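Side-chain contact in protein of uncharacterized function (DUF1076) (Salmonella typhi, PDB 6IAI), which is a type III secreted effector that acts as an E3/E4 ubiquitin ligase and binds K48- and K63-linked diubiquitin: residues Arg95-His98 and Ile99-Gln102. Residues are numbered along the deposited sequence; the frame is centred on the assembly and turned at random.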
loop_
_atom_site.group_PDB
_atom_site.type_symbol
_atom_site.label_atom_id
_atom_site.label_comp_id
_atom_site.label_asym_id
_atom_site.label_seq_id
_atom_site.Cartn_x
_atom_site.Cartn_y
_atom_site.Cartn_z
ATOM N N ARG A 95 11.799 -4.042 -13.861
ATOM C CA ARG A 95 12.497 -3.363 -14.974
ATOM C C ARG A 95 11.654 -2.206 -15.522
ATOM O O ARG A 95 12.168 -1.103 -15.761
ATOM C CB ARG A 95 12.729 -4.389 -16.103
ATOM C CG ARG A 95 13.593 -3.958 -17.283
ATOM C CD ARG A 95 13.702 -5.093 -18.299
ATOM N NE ARG A 95 14.377 -6.270 -17.738
ATOM C CZ ARG A 95 13.975 -7.527 -17.907
ATOM N NH1 ARG A 95 12.899 -7.796 -18.638
ATOM N NH2 ARG A 95 14.649 -8.525 -17.350
ATOM N N GLU A 96 10.354 -2.486 -15.709
ATOM C CA GLU A 96 9.343 -1.607 -16.255
ATOM C C GLU A 96 8.764 -0.591 -15.266
ATOM O O GLU A 96 8.382 0.494 -15.704
ATOM C CB GLU A 96 8.211 -2.482 -16.811
ATOM C CG GLU A 96 7.515 -1.940 -18.038
ATOM C CD GLU A 96 6.341 -2.799 -18.454
ATOM O OE1 GLU A 96 6.569 -3.972 -18.829
ATOM O OE2 GLU A 96 5.190 -2.309 -18.371
ATOM N N ARG A 97 8.645 -0.933 -13.954
ATOM C CA ARG A 97 7.942 -0.051 -13.008
ATOM C C ARG A 97 8.718 0.491 -11.807
ATOM O O ARG A 97 8.156 1.333 -11.106
ATOM C CB ARG A 97 6.679 -0.747 -12.461
ATOM C CG ARG A 97 5.906 -1.656 -13.422
ATOM C CD ARG A 97 5.074 -0.904 -14.434
ATOM N NE ARG A 97 4.104 -0.023 -13.795
ATOM C CZ ARG A 97 2.863 -0.372 -13.459
ATOM N NH1 ARG A 97 2.427 -1.605 -13.684
ATOM N NH2 ARG A 97 2.053 0.509 -12.890
ATOM N N HIS A 98 9.962 0.049 -11.558
ATOM C CA HIS A 98 10.732 0.434 -10.370
ATOM C C HIS A 98 10.724 1.924 -10.029
ATOM O O HIS A 98 10.598 2.244 -8.846
ATOM C CB HIS A 98 12.169 -0.093 -10.400
ATOM C CG HIS A 98 13.026 0.442 -11.503
ATOM N ND1 HIS A 98 14.061 1.315 -11.243
ATOM C CD2 HIS A 98 13.004 0.171 -12.830
ATOM C CE1 HIS A 98 14.625 1.559 -12.414
ATOM N NE2 HIS A 98 14.022 0.887 -13.398
ATOM N N ILE A 99 10.812 2.825 -11.027
ATOM C CA ILE A 99 10.820 4.264 -10.778
ATOM C C ILE A 99 9.511 4.730 -10.144
ATOM O O ILE A 99 9.572 5.320 -9.068
ATOM C CB ILE A 99 11.220 5.113 -12.023
ATOM C CG1 ILE A 99 12.672 4.776 -12.483
ATOM C CG2 ILE A 99 11.077 6.622 -11.719
ATOM C CD1 ILE A 99 12.977 5.115 -14.005
ATOM N N GLU A 100 8.340 4.461 -10.776
ATOM C CA GLU A 100 7.055 4.895 -10.202
ATOM C C GLU A 100 6.736 4.166 -8.918
ATOM O O GLU A 100 6.167 4.771 -8.014
ATOM C CB GLU A 100 5.867 4.821 -11.189
ATOM C CG GLU A 100 5.566 3.443 -11.728
ATOM C CD GLU A 100 4.147 3.235 -12.215
ATOM O OE1 GLU A 100 3.995 2.627 -13.293
ATOM O OE2 GLU A 100 3.192 3.671 -11.533
ATOM N N TRP A 101 7.113 2.878 -8.845
ATOM C CA TRP A 101 6.910 2.049 -7.679
ATOM C C TRP A 101 7.578 2.683 -6.449
ATOM O O TRP A 101 6.899 2.918 -5.446
ATOM C CB TRP A 101 7.455 0.650 -7.951
ATOM C CG TRP A 101 6.700 -0.444 -7.269
ATOM C CD1 TRP A 101 5.889 -0.325 -6.175
ATOM C CD2 TRP A 101 6.759 -1.845 -7.576
ATOM N NE1 TRP A 101 5.396 -1.557 -5.816
ATOM C CE2 TRP A 101 5.930 -2.514 -6.646
ATOM C CE3 TRP A 101 7.432 -2.607 -8.551
ATOM C CZ2 TRP A 101 5.748 -3.907 -6.666
ATOM C CZ3 TRP A 101 7.236 -3.985 -8.583
ATOM C CH2 TRP A 101 6.404 -4.620 -7.645
ATOM N N GLN A 102 8.884 3.046 -6.567
ATOM C CA GLN A 102 9.679 3.714 -5.524
ATOM C C GLN A 102 9.123 5.080 -5.113
ATOM O O GLN A 102 9.027 5.377 -3.915
ATOM C CB GLN A 102 11.158 3.809 -5.943
ATOM C CG GLN A 102 12.123 4.376 -4.887
ATOM C CD GLN A 102 12.260 3.493 -3.672
ATOM O OE1 GLN A 102 11.547 3.656 -2.673
ATOM N NE2 GLN A 102 13.170 2.531 -3.734
#
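Bends at chi2 and chi3 curl the Arg97 chain round toward Glu100, whose CG sits between its own backbone N and carbonyl carbon (chi1 60°) with the rest of the chain extended beyond it. Two side chains one helical turn apart thus meet as an i to i+3 salt bridge. The guanidinium presents its side: Arg97 NE donates to Glu100 OE1 at 2.7 Å, and Arg97 NH2 to the same Glu100 OE1 at 2.9 Å, so one acceptor is gripped by two N-H groups. OE1 lies close to the guanidinium plane, yet both donors reach it from above one face of the carboxylate, with the two planes turned 47° apart. Such a pairing would probably favour the charged form of Glu100. The remaining nitrogen, NH1, forms a second salt bridge with Asp65, which ties the pair to the region just before strand 66-71.

The backbone keeps two i to i+4 helical bonds. Trp101 N bonds to Arg97 O at 2.9 Å, and Gln102 N to His98 O at 3.0 Å, while the helix is kinked where the amides of Ile99 and Glu100 lack the regular bond to the residue four back. Next to the kink, Ile99 CG1 rests over one face of the His98 imidazole, offset toward its rim and 4.0 Å from the ring centroid, a CH-pi contact between neighbours that point the same way. The buried Trp101 indole instead leads away from this turn: its NE1 bonds to Leu67 O, and its ring stacks on Phe86. The whole exemplifies an amphipathic turn, with an intrahelical Arg-Glu salt bridge at the surface and a tryptophan anchoring to the beta-sheet helix 91-113 of the N-terminal part of this NleG-family effector.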